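Long-range contact in minor fimbrium anchoring subunit Mfa2 (PDB 5NFI), which tethers the minor (Mfa1) fimbriae of Porphyromonas gingivalis to the outer membrane and regulates their length, without being part of the fimbrium itself: residues A[140-151]-A[245-256]. Sequence-based numbering, arbitrary orientation.
Sequences REYTNRVTVSVD and RCINDFDIRLVA
From Arg145-Asp249 to Asp151-Val255, strands 144-151 and 249-256 run parallel, their axes 4.7 Å apart and 14° from alignment, a worked example of parallel pairing within the beta-sandwich architecture of the transthyretin-like fimbrillin superfamily. As parallel strands do, each bonds in alternation to residues flanking its partner: Arg145 N reaches Asn248 O (2.8 Å) and Arg145 O takes Phe250 N, a pattern kept through to Ala256 N and Asp151 O. Strand 196-202 pairs with the other edge of 144-151. On one face Val146, Val148 and Val150 lie abreast of Phe250, Ile252 and Leu254. With chi1 at -169°, Val146 swings CG1 past Phe250 to meet Ile252 CD1 at 3.6 Å; strand 211-217 covers the far part of this face. The opposite face is largely polar. Arg145, bent at chi3 (-69°), grips Asp249 side-on, NE to OD2 at 3.1 Å and NH1 to OD1 at 2.9 Å, while its NH2 reaches the syn lone pair of Glu141 OE2. At the far end Arg253 NH2 bridges to Asp151 OD2, whose companion OD1 is taken by Thr195. Before the strands pair, the buried amide of Asn248 joins the two segments: ND2 donates to Glu141 O and, at 3.0 Å, to Thr143 O, the carbonyls flanking Tyr142. Its OD1 receives Arg140 NH1, while Arg140 NH2 bonds Ile247 O at 2.9 Å, that oxygen lying in the guanidinium plane.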
ATOM      1  N   ARG A 140       3.731   5.040  -7.163  1.00 56.27           N
ATOM      2  CA  ARG A 140       2.473   4.341  -7.053  1.00 55.07           C
ATOM      3  C   ARG A 140       2.023   4.362  -5.604  1.00 53.46           C
ATOM      4  O   ARG A 140       2.819   4.097  -4.698  1.00 52.47           O
ATOM      5  CB  ARG A 140       2.618   2.903  -7.540  1.00 55.53           C
ATOM      6  CG  ARG A 140       1.404   2.016  -7.281  1.00 55.23           C
ATOM      7  CD  ARG A 140       0.197   2.330  -8.170  1.00 48.72           C
ATOM      8  NE  ARG A 140      -0.902   1.444  -7.800  1.00 53.32           N
ATOM      9  CZ  ARG A 140      -2.124   1.850  -7.457  1.00 53.05           C
ATOM     10  NH1 ARG A 140      -2.440   3.139  -7.487  1.00 53.09           N
ATOM     11  NH2 ARG A 140      -3.038   0.964  -7.100  1.00 48.35           N
ATOM     12  N   GLU A 141       0.751   4.682  -5.378  1.00 52.33           N
ATOM     13  CA  GLU A 141       0.212   4.687  -4.024  1.00 49.25           C
ATOM     14  C   GLU A 141      -0.021   3.268  -3.543  1.00 47.26           C
ATOM     15  O   GLU A 141      -0.581   2.453  -4.270  1.00 47.85           O
ATOM     16  CB  GLU A 141      -1.089   5.486  -3.938  1.00 48.96           C
ATOM     17  CG  GLU A 141      -1.570   5.598  -2.507  1.00 48.41           C
ATOM     18  CD  GLU A 141      -2.873   6.341  -2.366  1.00 48.99           C
ATOM     19  OE1 GLU A 141      -3.371   6.848  -3.405  1.00 50.48           O
ATOM     20  OE2 GLU A 141      -3.381   6.421  -1.215  1.00 47.61           O
ATOM     21  N   TYR A 142       0.414   3.002  -2.310  1.00 45.29           N
ATOM     22  CA  TYR A 142       0.335   1.688  -1.682  1.00 45.03           C
ATOM     23  C   TYR A 142      -0.786   1.616  -0.643  1.00 44.93           C
ATOM     24  O   TYR A 142      -1.270   0.529  -0.338  1.00 42.95           O
ATOM     25  CB  TYR A 142       1.650   1.337  -0.989  1.00 45.30           C
ATOM     26  CG  TYR A 142       2.663   0.602  -1.833  1.00 46.41           C
ATOM     27  CD1 TYR A 142       2.616   0.639  -3.223  1.00 46.79           C
ATOM     28  CD2 TYR A 142       3.670  -0.143  -1.230  1.00 46.26           C
ATOM     29  CE1 TYR A 142       3.543  -0.045  -3.981  1.00 47.15           C
ATOM     30  CE2 TYR A 142       4.593  -0.825  -1.977  1.00 46.65           C
ATOM     31  CZ  TYR A 142       4.528  -0.776  -3.347  1.00 47.65           C
ATOM     32  OH  TYR A 142       5.466  -1.469  -4.083  1.00 49.29           O
ATOM     33  N   THR A 143      -1.153   2.766  -0.064  1.00 44.07           N
ATOM     34  CA  THR A 143      -2.330   2.830   0.792  1.00 44.25           C
ATOM     35  C   THR A 143      -3.615   2.602  -0.025  1.00 46.57           C
ATOM     36  O   THR A 143      -3.710   2.949  -1.219  1.00 48.04           O
ATOM     37  CB  THR A 143      -2.465   4.169   1.533  1.00 43.29           C
ATOM     38  OG1 THR A 143      -1.901   5.213   0.736  1.00 43.46           O
ATOM     39  CG2 THR A 143      -1.800   4.129   2.906  1.00 41.92           C
ATOM     40  N   ASN A 144      -4.594   1.996   0.630  1.00 46.71           N
ATOM     41  CA  ASN A 144      -5.892   1.740   0.031  1.00 46.87           C
ATOM     42  C   ASN A 144      -6.929   2.096   1.042  1.00 45.86           C
ATOM     43  O   ASN A 144      -6.794   1.756   2.204  1.00 45.26           O
ATOM     44  CB  ASN A 144      -6.042   0.289  -0.382  1.00 47.29           C
ATOM     45  CG  ASN A 144      -5.135  -0.079  -1.506  1.00 47.37           C
ATOM     46  OD1 ASN A 144      -5.404   0.249  -2.659  1.00 45.21           O
ATOM     47  ND2 ASN A 144      -4.064  -0.800  -1.190  1.00 46.85           N
ATOM     48  N   ARG A 145      -7.953   2.796   0.591  1.00 46.57           N
ATOM     49  CA  ARG A 145      -9.073   3.164   1.430  1.00 46.65           C
ATOM     50  C   ARG A 145     -10.219   2.245   1.073  1.00 47.80           C
ATOM     51  O   ARG A 145     -10.654   2.195  -0.076  1.00 49.21           O
ATOM     52  CB  ARG A 145      -9.449   4.637   1.235  1.00 46.38           C
ATOM     53  CG  ARG A 145      -8.379   5.598   1.729  1.00 45.12           C
ATOM     54  CD  ARG A 145      -8.483   6.936   1.030  1.00 46.38           C
ATOM     55  NE  ARG A 145      -8.113   6.832  -0.380  1.00 47.90           N
ATOM     56  CZ  ARG A 145      -6.859   6.844  -0.836  1.00 48.55           C
ATOM     57  NH1 ARG A 145      -6.623   6.732  -2.141  1.00 49.05           N
ATOM     58  NH2 ARG A 145      -5.838   6.966   0.009  1.00 48.59           N
ATOM     59  N   VAL A 146     -10.682   1.491   2.057  1.00 47.72           N
ATOM     60  CA  VAL A 146     -11.672   0.460   1.820  1.00 48.51           C
ATOM     61  C   VAL A 146     -12.891   0.663   2.704  1.00 48.75           C
ATOM     62  O   VAL A 146     -12.806   0.544   3.927  1.00 48.80           O
ATOM     63  CB  VAL A 146     -11.096  -0.955   2.074  1.00 48.47           C
ATOM     64  CG1 VAL A 146     -12.063  -2.005   1.573  1.00 49.54           C
ATOM     65  CG2 VAL A 146      -9.743  -1.126   1.398  1.00 47.69           C
ATOM     66  N   THR A 147     -14.019   0.974   2.075  1.00 49.32           N
ATOM     67  CA  THR A 147     -15.285   1.109   2.770  1.00 50.39           C
ATOM     68  C   THR A 147     -16.117  -0.166   2.603  1.00 52.26           C
ATOM     69  O   THR A 147     -16.249  -0.708   1.492  1.00 53.90           O
ATOM     70  CB  THR A 147     -16.083   2.308   2.249  1.00 51.20           C
ATOM     71  OG1 THR A 147     -15.210   3.436   2.111  1.00 52.16           O
ATOM     72  CG2 THR A 147     -17.215   2.657   3.199  1.00 51.30           C
ATOM     73  N   VAL A 148     -16.689  -0.641   3.697  1.00 51.81           N
ATOM     74  CA  VAL A 148     -17.467  -1.855   3.654  1.00 53.42           C
ATOM     75  C   VAL A 148     -18.794  -1.658   4.374  1.00 55.36           C
ATOM     76  O   VAL A 148     -18.830  -1.160   5.492  1.00 48.43           O
ATOM     77  CB  VAL A 148     -16.712  -3.029   4.289  1.00 53.06           C
ATOM     78  CG1 VAL A 148     -17.589  -4.279   4.311  1.00 54.44           C
ATOM     79  CG2 VAL A 148     -15.425  -3.290   3.539  1.00 52.47           C
ATOM     80  N   SER A 149     -19.884  -2.041   3.717  1.00 56.88           N
ATOM     81  CA  SER A 149     -21.192  -2.012   4.343  1.00 57.59           C
ATOM     82  C   SER A 149     -21.752  -3.420   4.388  1.00 58.66           C
ATOM     83  O   SER A 149     -21.670  -4.158   3.400  1.00 58.10           O
ATOM     84  CB  SER A 149     -22.146  -1.092   3.581  1.00 58.39           C
ATOM     85  OG  SER A 149     -21.491   0.085   3.149  1.00 57.90           O
ATOM     86  N   VAL A 150     -22.292  -3.799   5.544  1.00 60.75           N
ATOM     87  CA  VAL A 150     -23.122  -4.994   5.630  1.00 63.81           C
ATOM     88  C   VAL A 150     -24.567  -4.556   5.767  1.00 68.12           C
ATOM     89  O   VAL A 150     -24.926  -3.771   6.648  1.00 67.23           O
ATOM     90  CB  VAL A 150     -22.718  -5.907   6.781  1.00 62.27           C
ATOM     91  CG1 VAL A 150     -23.635  -7.115   6.835  1.00 63.37           C
ATOM     92  CG2 VAL A 150     -21.305  -6.369   6.571  1.00 61.30           C
ATOM     93  N   ASP A 151     -25.373  -5.079   4.854  1.00 74.06           N
ATOM     94  CA  ASP A 151     -26.724  -4.620   4.599  1.00 79.84           C
ATOM     95  C   ASP A 151     -27.789  -5.640   4.987  1.00 85.61           C
ATOM     96  O   ASP A 151     -27.556  -6.853   4.951  1.00 85.64           O
ATOM     97  CB  ASP A 151     -26.872  -4.292   3.116  1.00 80.90           C
ATOM     98  CG  ASP A 151     -27.771  -3.123   2.878  1.00 81.58           C
ATOM     99  OD1 ASP A 151     -27.788  -2.217   3.734  1.00 81.09           O
ATOM    100  OD2 ASP A 151     -28.464  -3.109   1.846  1.00 83.28           O
ATOM    101  N   ARG A 245      -3.986  -2.379  -9.717  1.00 73.28           N
ATOM    102  CA  ARG A 245      -2.771  -1.659 -10.053  1.00 76.19           C
ATOM    103  C   ARG A 245      -3.070  -0.256 -10.547  1.00 74.61           C
ATOM    104  O   ARG A 245      -2.152   0.489 -10.860  1.00 74.91           O
ATOM    105  CB  ARG A 245      -1.939  -2.436 -11.075  1.00 83.17           C
ATOM    106  CG  ARG A 245      -1.847  -3.953 -10.804  1.00 88.15           C
ATOM    107  CD  ARG A 245      -1.627  -4.305  -9.301  1.00100.30           C
ATOM    108  NE  ARG A 245      -0.797  -3.338  -8.576  1.00 99.68           N
ATOM    109  CZ  ARG A 245      -0.703  -3.281  -7.249  1.00 97.79           C
ATOM    110  NH1 ARG A 245      -1.418  -4.106  -6.494  1.00 96.41           N
ATOM    111  NH2 ARG A 245       0.070  -2.369  -6.675  1.00 97.24           N
ATOM    112  N   CYS A 246      -4.342   0.136 -10.559  1.00 75.05           N
ATOM    113  CA  CYS A 246      -4.719   1.482 -10.995  1.00 77.04           C
ATOM    114  C   CYS A 246      -5.622   2.171  -9.996  1.00 77.46           C
ATOM    115  O   CYS A 246      -5.853   3.374 -10.094  1.00 79.38           O
ATOM    116  CB  CYS A 246      -5.421   1.443 -12.358  1.00 78.51           C
ATOM    117  SG  CYS A 246      -4.468   0.705 -13.682  1.00 92.98           S
ATOM    118  N   ILE A 247      -6.137   1.411  -9.036  1.00 76.48           N
ATOM    119  CA  ILE A 247      -7.157   1.936  -8.132  1.00 74.58           C
ATOM    120  C   ILE A 247      -6.729   1.823  -6.667  1.00 71.68           C
ATOM    121  O   ILE A 247      -5.874   1.005  -6.334  1.00 72.30           O
ATOM    122  CB  ILE A 247      -8.502   1.200  -8.363  1.00 75.93           C
ATOM    123  CG1 ILE A 247      -9.668   2.043  -7.868  1.00 75.86           C
ATOM    124  CG2 ILE A 247      -8.502  -0.169  -7.718  1.00 74.85           C
ATOM    125  CD1 ILE A 247      -9.843   3.325  -8.659  1.00 77.42           C
ATOM    126  N   ASN A 248      -7.306   2.651  -5.795  1.00 66.46           N
ATOM    127  CA  ASN A 248      -6.936   2.649  -4.367  1.00 61.27           C
ATOM    128  C   ASN A 248      -8.105   2.912  -3.417  1.00 59.35           C
ATOM    129  O   ASN A 248      -7.912   3.143  -2.223  1.00 57.95           O
ATOM    130  CB  ASN A 248      -5.836   3.688  -4.102  1.00 58.89           C
ATOM    131  CG  ASN A 248      -4.542   3.348  -4.796  1.00 57.33           C
ATOM    132  OD1 ASN A 248      -4.280   3.793  -5.917  1.00 57.81           O
ATOM    133  ND2 ASN A 248      -3.733   2.534  -4.149  1.00 56.35           N
ATOM    134  N   ASP A 249      -9.321   2.884  -3.948  1.00 58.83           N
ATOM    135  CA  ASP A 249     -10.508   3.090  -3.138  1.00 57.42           C
ATOM    136  C   ASP A 249     -11.526   2.012  -3.434  1.00 57.62           C
ATOM    137  O   ASP A 249     -11.820   1.721  -4.588  1.00 58.90           O
ATOM    138  CB  ASP A 249     -11.093   4.472  -3.390  1.00 57.52           C
ATOM    139  CG  ASP A 249     -10.295   5.553  -2.706  1.00 57.88           C
ATOM    140  OD1 ASP A 249      -9.144   5.764  -3.126  1.00 57.69           O
ATOM    141  OD2 ASP A 249     -10.808   6.178  -1.747  1.00 58.46           O
ATOM    142  N   PHE A 250     -12.055   1.400  -2.386  1.00 57.13           N
ATOM    143  CA  PHE A 250     -12.880   0.224  -2.582  1.00 57.93           C
ATOM    144  C   PHE A 250     -14.185   0.322  -1.796  1.00 58.47           C
ATOM    145  O   PHE A 250     -14.180   0.264  -0.567  1.00 58.42           O
ATOM    146  CB  PHE A 250     -12.097  -1.036  -2.194  1.00 57.02           C
ATOM    147  CG  PHE A 250     -10.902  -1.296  -3.066  1.00 57.89           C
ATOM    148  CD1 PHE A 250      -9.665  -0.726  -2.765  1.00 58.20           C
ATOM    149  CD2 PHE A 250     -11.005  -2.107  -4.187  1.00 59.35           C
ATOM    150  CE1 PHE A 250      -8.558  -0.952  -3.567  1.00 59.21           C
ATOM    151  CE2 PHE A 250      -9.895  -2.345  -5.008  1.00 60.87           C
ATOM    152  CZ  PHE A 250      -8.665  -1.759  -4.692  1.00 60.48           C
ATOM    153  N   ASP A 251     -15.295   0.505  -2.509  1.00 59.06           N
ATOM    154  CA  ASP A 251     -16.602   0.493  -1.868  1.00 58.74           C
ATOM    155  C   ASP A 251     -17.138  -0.925  -1.976  1.00 56.47           C
ATOM    156  O   ASP A 251     -17.337  -1.440  -3.072  1.00 56.39           O
ATOM    157  CB  ASP A 251     -17.574   1.494  -2.492  1.00 61.80           C
ATOM    158  CG  ASP A 251     -18.626   1.973  -1.495  1.00 65.01           C
ATOM    159  OD1 ASP A 251     -18.653   1.435  -0.368  1.00 65.57           O
ATOM    160  OD2 ASP A 251     -19.435   2.876  -1.815  1.00 67.38           O
ATOM    161  N   ILE A 252     -17.326  -1.558  -0.825  1.00 54.53           N
ATOM    162  CA  ILE A 252     -17.728  -2.958  -0.768  1.00 53.58           C
ATOM    163  C   ILE A 252     -19.065  -3.100  -0.081  1.00 52.48           C
ATOM    164  O   ILE A 252     -19.277  -2.553   1.014  1.00 52.17           O
ATOM    165  CB  ILE A 252     -16.693  -3.815  -0.020  1.00 52.78           C
ATOM    166  CG1 ILE A 252     -15.302  -3.583  -0.615  1.00 52.82           C
ATOM    167  CG2 ILE A 252     -17.104  -5.294  -0.041  1.00 53.05           C
ATOM    168  CD1 ILE A 252     -14.228  -4.415   0.009  1.00 52.68           C
ATOM    169  N   ARG A 253     -19.974  -3.821  -0.727  1.00 51.78           N
ATOM    170  CA  ARG A 253     -21.246  -4.122  -0.093  1.00 50.94           C
ATOM    171  C   ARG A 253     -21.411  -5.615   0.159  1.00 50.57           C
ATOM    172  O   ARG A 253     -21.189  -6.443  -0.722  1.00 51.41           O
ATOM    173  CB  ARG A 253     -22.411  -3.605  -0.923  1.00 50.96           C
ATOM    174  CG  ARG A 253     -23.744  -3.884  -0.262  1.00 50.30           C
ATOM    175  CD  ARG A 253     -24.870  -3.214  -0.992  1.00 50.70           C
ATOM    176  NE  ARG A 253     -26.144  -3.674  -0.474  1.00 51.68           N
ATOM    177  CZ  ARG A 253     -27.134  -4.135  -1.234  1.00 53.14           C
ATOM    178  NH1 ARG A 253     -26.997  -4.177  -2.557  1.00 53.56           N
ATOM    179  NH2 ARG A 253     -28.268  -4.534  -0.672  1.00 53.92           N
ATOM    180  N   LEU A 254     -21.785  -5.943   1.384  1.00 49.52           N
ATOM    181  CA  LEU A 254     -22.094  -7.311   1.756  1.00 49.18           C
ATOM    182  C   LEU A 254     -23.586  -7.413   2.043  1.00 49.78           C
ATOM    183  O   LEU A 254     -24.100  -6.756   2.947  1.00 48.56           O
ATOM    184  CB  LEU A 254     -21.270  -7.724   2.964  1.00 47.63           C
ATOM    185  CG  LEU A 254     -19.764  -7.602   2.734  1.00 46.01           C
ATOM    186  CD1 LEU A 254     -18.961  -7.975   3.991  1.00 44.67           C
ATOM    187  CD2 LEU A 254     -19.360  -8.440   1.523  1.00 46.01           C
ATOM    188  N   VAL A 255     -24.289  -8.196   1.238  1.00 52.01           N
ATOM    189  CA  VAL A 255     -25.711  -8.374   1.466  1.00 54.21           C
ATOM    190  C   VAL A 255     -25.937  -9.575   2.374  1.00 56.54           C
ATOM    191  O   VAL A 255     -25.594 -10.697   2.024  1.00 56.46           O
ATOM    192  CB  VAL A 255     -26.465  -8.559   0.163  1.00 55.13           C
ATOM    193  CG1 VAL A 255     -27.964  -8.604   0.433  1.00 55.94           C
ATOM    194  CG2 VAL A 255     -26.112  -7.421  -0.790  1.00 54.43           C
ATOM    195  N   ALA A 256     -26.470  -9.317   3.564  1.00 58.62           N
ATOM    196  CA  ALA A 256     -26.759 -10.377   4.515  1.00 60.36           C
ATOM    197  C   ALA A 256     -28.193 -10.857   4.345  1.00 63.88           C
ATOM    198  O   ALA A 256     -29.076 -10.111   3.910  1.00 63.73           O
ATOM    199  CB  ALA A 256     -26.524  -9.897   5.941  1.00 59.52           C
TER